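Local atomic coordinates of DisA protein (Sorangium cellulosum, PDB entry 6CCA), a protein that probably transfers methyl groups to the alpha carbon of polyketide intermediates on the disorazol assembly line, installing a gem-dimethyl group. Residues Glu66-Phe79 / Tyr105-Leu118. Residues are numbered along the deposited sequence; the frame is centred on the assembly and turned at random.
Sequences EDLLLCIFQDMGAF and YDSLLAILEGAGYL
Leu69 and Phe73, one turn apart on helix 66-75, carry the apolar centre of the contact with helix 105-114. Phe73 enters as a knob among Tyr105, Leu108, Leu109 and Leu112: Tyr105 CE1 and the CB of Leu108 lie at its ring edge, and its CZ meets Leu109 CD2 at 3.9 Å. With CG anti to the backbone N (chi1 178°), Leu69 pushes CD2 between Leu108 and Ile111, 3.7 Å from Ile111 CB. The two methyls of Leu112 divide the work, CD1 touching both phenylalanine rings while CD2 rests against the backbone of Glu66 and Leu70.

Two CH-pi contacts involve the chain beyond the helix ends. Leu70 CD2, from the helix, stands 3.6 Å from the centroid of the Tyr117 ring, 9° off its normal, and Leu118 CD2, where strand 118-121 begins, covers one face of Phe79, whose edge receives Leu109 CD2. Phe79 in turn lays CE2 over the rim of one Phe73 face. The hydroxyl of Tyr117 donates a short 2.5 Å hydrogen bond to Asp67 OD1, coming from above the carboxylate plane; Lys134 NZ also hydrogen-bonds that hydroxyl, and its positive charge probably polarises the O-H toward Asp67. At the other polar corner, Ala115 CB packs 3.6 Å from Glu66 CD, and a water links Glu66 OE2 to Ile111 O, while Arg63 forms a salt bridge with the same carboxylate oxygen.

Behind this shell, Gln74 NE2 grips Phe79 O at 3.1 Å, a nearly straight bond that ties the loop back to its own helix. Schellman motifs at Gly77 and Gly116 end the two helices and turn the chain toward Phe79 and Tyr117. The helix axes cross at -121°, 9.7 Å apart, a steeply crossed helix pair with Phe73 as its knob into a hole, in the helical region preceding the methyltransferase sheet in sequence.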
loop_
_atom_site.group_PDB
_atom_site.type_symbol
_atom_site.label_atom_id
_atom_site.label_comp_id
_atom_site.label_asym_id
_atom_site.label_seq_id
_atom_site.Cartn_x
_atom_site.Cartn_y
_atom_site.Cartn_z
ATOM N N GLU A 66 -0.819 -9.387 -17.356
ATOM C CA GLU A 66 0.204 -9.706 -18.334
ATOM C C GLU A 66 -0.297 -9.529 -19.777
ATOM O O GLU A 66 0.374 -8.907 -20.598
ATOM C CB GLU A 66 0.647 -11.159 -18.132
ATOM C CG GLU A 66 1.420 -11.343 -16.853
ATOM C CD GLU A 66 1.620 -12.805 -16.483
ATOM O OE1 GLU A 66 1.008 -13.707 -17.064
ATOM O OE2 GLU A 66 2.438 -13.006 -15.597
ATOM N N ASP A 67 -1.457 -10.132 -20.050
ATOM C CA ASP A 67 -2.094 -10.064 -21.343
ATOM C C ASP A 67 -2.511 -8.650 -21.759
ATOM O O ASP A 67 -2.284 -8.203 -22.864
ATOM C CB ASP A 67 -3.290 -10.958 -21.326
ATOM C CG ASP A 67 -2.902 -12.470 -21.153
ATOM O OD1 ASP A 67 -1.697 -12.834 -21.145
ATOM O OD2 ASP A 67 -3.806 -13.234 -20.869
ATOM N N LEU A 68 -3.050 -7.910 -20.791
ATOM C CA LEU A 68 -3.423 -6.512 -20.975
ATOM C C LEU A 68 -2.207 -5.698 -21.346
ATOM O O LEU A 68 -2.293 -4.808 -22.195
ATOM C CB LEU A 68 -4.046 -5.997 -19.629
ATOM C CG LEU A 68 -4.784 -4.651 -19.724
ATOM C CD1 LEU A 68 -5.959 -4.614 -20.725
ATOM C CD2 LEU A 68 -5.206 -4.292 -18.285
ATOM N N LEU A 69 -1.091 -5.939 -20.639
ATOM C CA LEU A 69 0.127 -5.253 -20.929
ATOM C C LEU A 69 0.604 -5.532 -22.370
ATOM O O LEU A 69 1.008 -4.615 -23.071
ATOM C CB LEU A 69 1.202 -5.630 -19.908
ATOM C CG LEU A 69 2.546 -4.993 -20.144
ATOM C CD1 LEU A 69 2.513 -3.487 -20.196
ATOM C CD2 LEU A 69 3.541 -5.451 -19.060
ATOM N N LEU A 70 0.581 -6.770 -22.790
ATOM C CA LEU A 70 0.945 -7.055 -24.185
ATOM C C LEU A 70 0.057 -6.229 -25.147
ATOM O O LEU A 70 0.562 -5.584 -26.112
ATOM C CB LEU A 70 0.825 -8.506 -24.490
ATOM C CG LEU A 70 1.209 -8.928 -25.932
ATOM C CD1 LEU A 70 2.581 -8.454 -26.385
ATOM C CD2 LEU A 70 1.084 -10.464 -26.092
ATOM N N CYS A 71 -1.243 -6.215 -24.856
ATOM C CA CYS A 71 -2.209 -5.421 -25.620
ATOM C C CYS A 71 -1.848 -3.944 -25.635
ATOM O O CYS A 71 -1.908 -3.322 -26.714
ATOM C CB CYS A 71 -3.630 -5.674 -25.153
ATOM S SG CYS A 71 -4.863 -5.124 -26.374
ATOM N N ILE A 72 -1.398 -3.366 -24.515
ATOM C CA ILE A 72 -1.009 -1.958 -24.506
ATOM C C ILE A 72 0.154 -1.681 -25.492
ATOM O O ILE A 72 0.112 -0.767 -26.338
ATOM C CB ILE A 72 -0.576 -1.546 -23.080
ATOM C CG1 ILE A 72 -1.828 -1.478 -22.195
ATOM C CG2 ILE A 72 0.210 -0.227 -23.111
ATOM C CD1 ILE A 72 -1.565 -1.470 -20.708
ATOM N N PHE A 73 1.189 -2.480 -25.413
ATOM C CA PHE A 73 2.262 -2.366 -26.441
ATOM C C PHE A 73 1.747 -2.504 -27.897
ATOM O O PHE A 73 2.161 -1.709 -28.786
ATOM C CB PHE A 73 3.379 -3.359 -26.156
ATOM C CG PHE A 73 4.302 -2.935 -25.044
ATOM C CD1 PHE A 73 5.353 -2.056 -25.294
ATOM C CD2 PHE A 73 4.143 -3.436 -23.785
ATOM C CE1 PHE A 73 6.227 -1.669 -24.282
ATOM C CE2 PHE A 73 5.006 -3.072 -22.757
ATOM C CZ PHE A 73 6.056 -2.206 -22.993
ATOM N N GLN A 74 0.888 -3.494 -28.158
ATOM C CA GLN A 74 0.362 -3.700 -29.497
ATOM C C GLN A 74 -0.414 -2.504 -29.961
ATOM O O GLN A 74 -0.239 -2.050 -31.128
ATOM C CB GLN A 74 -0.508 -4.927 -29.590
ATOM C CG GLN A 74 0.282 -6.178 -29.312
ATOM C CD GLN A 74 -0.487 -7.429 -29.410
ATOM O OE1 GLN A 74 -1.730 -7.462 -29.283
ATOM N NE2 GLN A 74 0.242 -8.525 -29.636
ATOM N N ASP A 75 -1.245 -1.951 -29.058
ATOM C CA ASP A 75 -1.905 -0.664 -29.342
ATOM C C ASP A 75 -0.926 0.440 -29.668
ATOM O O ASP A 75 -1.282 1.322 -30.377
ATOM C CB ASP A 75 -2.719 -0.174 -28.157
ATOM C CG ASP A 75 -3.934 -1.062 -27.872
ATOM O OD1 ASP A 75 -4.377 -1.842 -28.741
ATOM O OD2 ASP A 75 -4.488 -0.965 -26.768
ATOM N N MET A 76 0.265 0.448 -29.089
ATOM C CA MET A 76 1.277 1.417 -29.461
ATOM C C MET A 76 2.146 1.010 -30.685
ATOM O O MET A 76 3.107 1.717 -30.992
ATOM C CB MET A 76 2.143 1.719 -28.263
ATOM C CG MET A 76 1.416 2.443 -27.139
ATOM S SD MET A 76 2.309 2.467 -25.598
ATOM C CE MET A 76 3.290 3.912 -25.833
ATOM N N GLY A 77 1.836 -0.108 -31.336
ATOM C CA GLY A 77 2.575 -0.587 -32.513
ATOM C C GLY A 77 3.837 -1.362 -32.182
ATOM O O GLY A 77 4.818 -1.326 -32.942
ATOM N N ALA A 78 3.846 -2.028 -31.032
ATOM C CA ALA A 78 4.948 -2.902 -30.660
ATOM C C ALA A 78 4.478 -4.287 -30.294
ATOM O O ALA A 78 3.331 -4.546 -29.814
ATOM C CB ALA A 78 5.780 -2.278 -29.536
ATOM N N PHE A 79 5.356 -5.232 -30.576
ATOM C CA PHE A 79 5.138 -6.587 -30.280
ATOM C C PHE A 79 3.859 -7.147 -30.871
ATOM O O PHE A 79 3.223 -7.978 -30.248
ATOM C CB PHE A 79 5.117 -6.792 -28.734
ATOM C CG PHE A 79 6.266 -6.208 -28.026
ATOM C CD1 PHE A 79 7.540 -6.223 -28.579
ATOM C CD2 PHE A 79 6.111 -5.696 -26.734
ATOM C CE1 PHE A 79 8.624 -5.708 -27.909
ATOM C CE2 PHE A 79 7.186 -5.175 -26.063
ATOM C CZ PHE A 79 8.460 -5.153 -26.642
ATOM N N TYR A 105 9.072 1.294 -17.503
ATOM C CA TYR A 105 9.238 0.642 -18.801
ATOM C C TYR A 105 10.056 -0.575 -18.663
ATOM O O TYR A 105 9.640 -1.634 -19.132
ATOM C CB TYR A 105 9.853 1.647 -19.805
ATOM C CG TYR A 105 10.293 1.042 -21.145
ATOM C CD1 TYR A 105 9.373 0.758 -22.131
ATOM C CD2 TYR A 105 11.654 0.804 -21.413
ATOM C CE1 TYR A 105 9.779 0.206 -23.357
ATOM C CE2 TYR A 105 12.063 0.286 -22.635
ATOM C CZ TYR A 105 11.112 0.002 -23.610
ATOM O OH TYR A 105 11.481 -0.539 -24.852
ATOM N N ASP A 106 11.226 -0.515 -18.001
ATOM C CA ASP A 106 11.997 -1.735 -17.792
ATOM C C ASP A 106 11.201 -2.791 -17.046
ATOM O O ASP A 106 11.298 -3.997 -17.349
ATOM C CB ASP A 106 13.294 -1.507 -17.012
ATOM C CG ASP A 106 14.275 -0.513 -17.734
ATOM O OD1 ASP A 106 14.218 -0.327 -18.981
ATOM O OD2 ASP A 106 15.047 0.112 -16.979
ATOM N N SER A 107 10.481 -2.374 -15.993
ATOM C CA SER A 107 9.636 -3.335 -15.288
ATOM C C SER A 107 8.541 -3.978 -16.196
ATOM O O SER A 107 8.296 -5.197 -16.098
ATOM C CB SER A 107 8.973 -2.655 -14.055
ATOM O OG SER A 107 8.284 -3.657 -13.322
ATOM N N LEU A 108 7.960 -3.197 -17.064
ATOM C CA LEU A 108 6.882 -3.708 -17.967
ATOM C C LEU A 108 7.491 -4.768 -18.923
ATOM O O LEU A 108 6.878 -5.801 -19.165
ATOM C CB LEU A 108 6.219 -2.599 -18.761
ATOM C CG LEU A 108 5.484 -1.532 -17.924
ATOM C CD1 LEU A 108 4.927 -0.431 -18.813
ATOM C CD2 LEU A 108 4.426 -2.157 -16.976
ATOM N N LEU A 109 8.709 -4.498 -19.439
ATOM C CA LEU A 109 9.393 -5.521 -20.264
ATOM C C LEU A 109 9.616 -6.811 -19.518
ATOM O O LEU A 109 9.347 -7.914 -20.011
ATOM C CB LEU A 109 10.670 -4.937 -20.865
ATOM C CG LEU A 109 10.474 -3.773 -21.840
ATOM C CD1 LEU A 109 11.835 -3.246 -22.316
ATOM C CD2 LEU A 109 9.468 -4.080 -22.972
ATOM N N ALA A 110 10.075 -6.737 -18.242
ATOM C CA ALA A 110 10.266 -7.935 -17.446
ATOM C C ALA A 110 8.975 -8.659 -17.122
ATOM O O ALA A 110 8.956 -9.875 -17.014
ATOM C CB ALA A 110 10.998 -7.614 -16.123
ATOM N N ILE A 111 7.859 -7.927 -16.923
ATOM C CA ILE A 111 6.551 -8.602 -16.822
ATOM C C ILE A 111 6.246 -9.437 -18.080
ATOM O O ILE A 111 5.854 -10.607 -17.962
ATOM C CB ILE A 111 5.383 -7.600 -16.631
ATOM C CG1 ILE A 111 5.531 -6.981 -15.238
ATOM C CG2 ILE A 111 4.081 -8.351 -16.777
ATOM C CD1 ILE A 111 4.521 -5.919 -14.843
ATOM N N LEU A 112 6.458 -8.829 -19.246
ATOM C CA LEU A 112 6.259 -9.609 -20.502
ATOM C C LEU A 112 7.219 -10.825 -20.616
ATOM O O LEU A 112 6.834 -11.948 -21.079
ATOM C CB LEU A 112 6.359 -8.697 -21.698
ATOM C CG LEU A 112 5.261 -7.627 -21.827
ATOM C CD1 LEU A 112 5.518 -6.753 -23.044
ATOM C CD2 LEU A 112 3.917 -8.307 -21.799
ATOM N N GLU A 113 8.423 -10.624 -20.186
ATOM C CA GLU A 113 9.410 -11.702 -20.155
ATOM C C GLU A 113 8.963 -12.823 -19.229
ATOM O O GLU A 113 8.978 -13.996 -19.584
ATOM C CB GLU A 113 10.770 -11.134 -19.759
ATOM C CG GLU A 113 11.876 -12.207 -19.768
ATOM C CD GLU A 113 13.125 -11.777 -19.024
ATOM O OE1 GLU A 113 13.106 -10.870 -18.147
ATOM O OE2 GLU A 113 14.154 -12.348 -19.347
ATOM N N GLY A 114 8.500 -12.483 -18.023
ATOM C CA GLY A 114 8.051 -13.474 -17.079
ATOM C C GLY A 114 6.801 -14.194 -17.495
ATOM O O GLY A 114 6.589 -15.366 -17.131
ATOM N N ALA A 115 5.993 -13.544 -18.340
ATOM C CA ALA A 115 4.821 -14.160 -18.882
ATOM C C ALA A 115 5.117 -15.077 -20.107
ATOM O O ALA A 115 4.180 -15.653 -20.636
ATOM C CB ALA A 115 3.826 -13.062 -19.309
ATOM N N GLY A 116 6.352 -15.116 -20.599
ATOM C CA GLY A 116 6.649 -15.932 -21.777
ATOM C C GLY A 116 6.400 -15.257 -23.119
ATOM O O GLY A 116 6.477 -15.907 -24.160
ATOM N N TYR A 117 6.143 -13.934 -23.139
ATOM C CA TYR A 117 5.956 -13.224 -24.388
ATOM C C TYR A 117 7.210 -12.661 -25.000
ATOM O O TYR A 117 7.267 -12.487 -26.224
ATOM C CB TYR A 117 4.937 -12.071 -24.181
ATOM C CG TYR A 117 3.501 -12.497 -23.869
ATOM C CD1 TYR A 117 2.820 -13.374 -24.692
ATOM C CD2 TYR A 117 2.791 -11.975 -22.783
ATOM C CE1 TYR A 117 1.520 -13.775 -24.441
ATOM C CE2 TYR A 117 1.489 -12.357 -22.528
ATOM C CZ TYR A 117 0.845 -13.251 -23.373
ATOM O OH TYR A 117 -0.442 -13.679 -23.159
ATOM N N LEU A 118 8.211 -12.283 -24.183
ATOM C CA LEU A 118 9.474 -11.728 -24.668
ATOM C C LEU A 118 10.586 -12.651 -24.160
ATOM O O LEU A 118 10.464 -13.231 -23.088
ATOM C CB LEU A 118 9.792 -10.332 -24.144
ATOM C CG LEU A 118 8.944 -9.169 -24.615
ATOM C CD1 LEU A 118 9.457 -7.893 -24.048
ATOM C CD2 LEU A 118 8.856 -9.086 -26.155
HETATM O O HOH W 1 5.208 -11.916 -15.627
#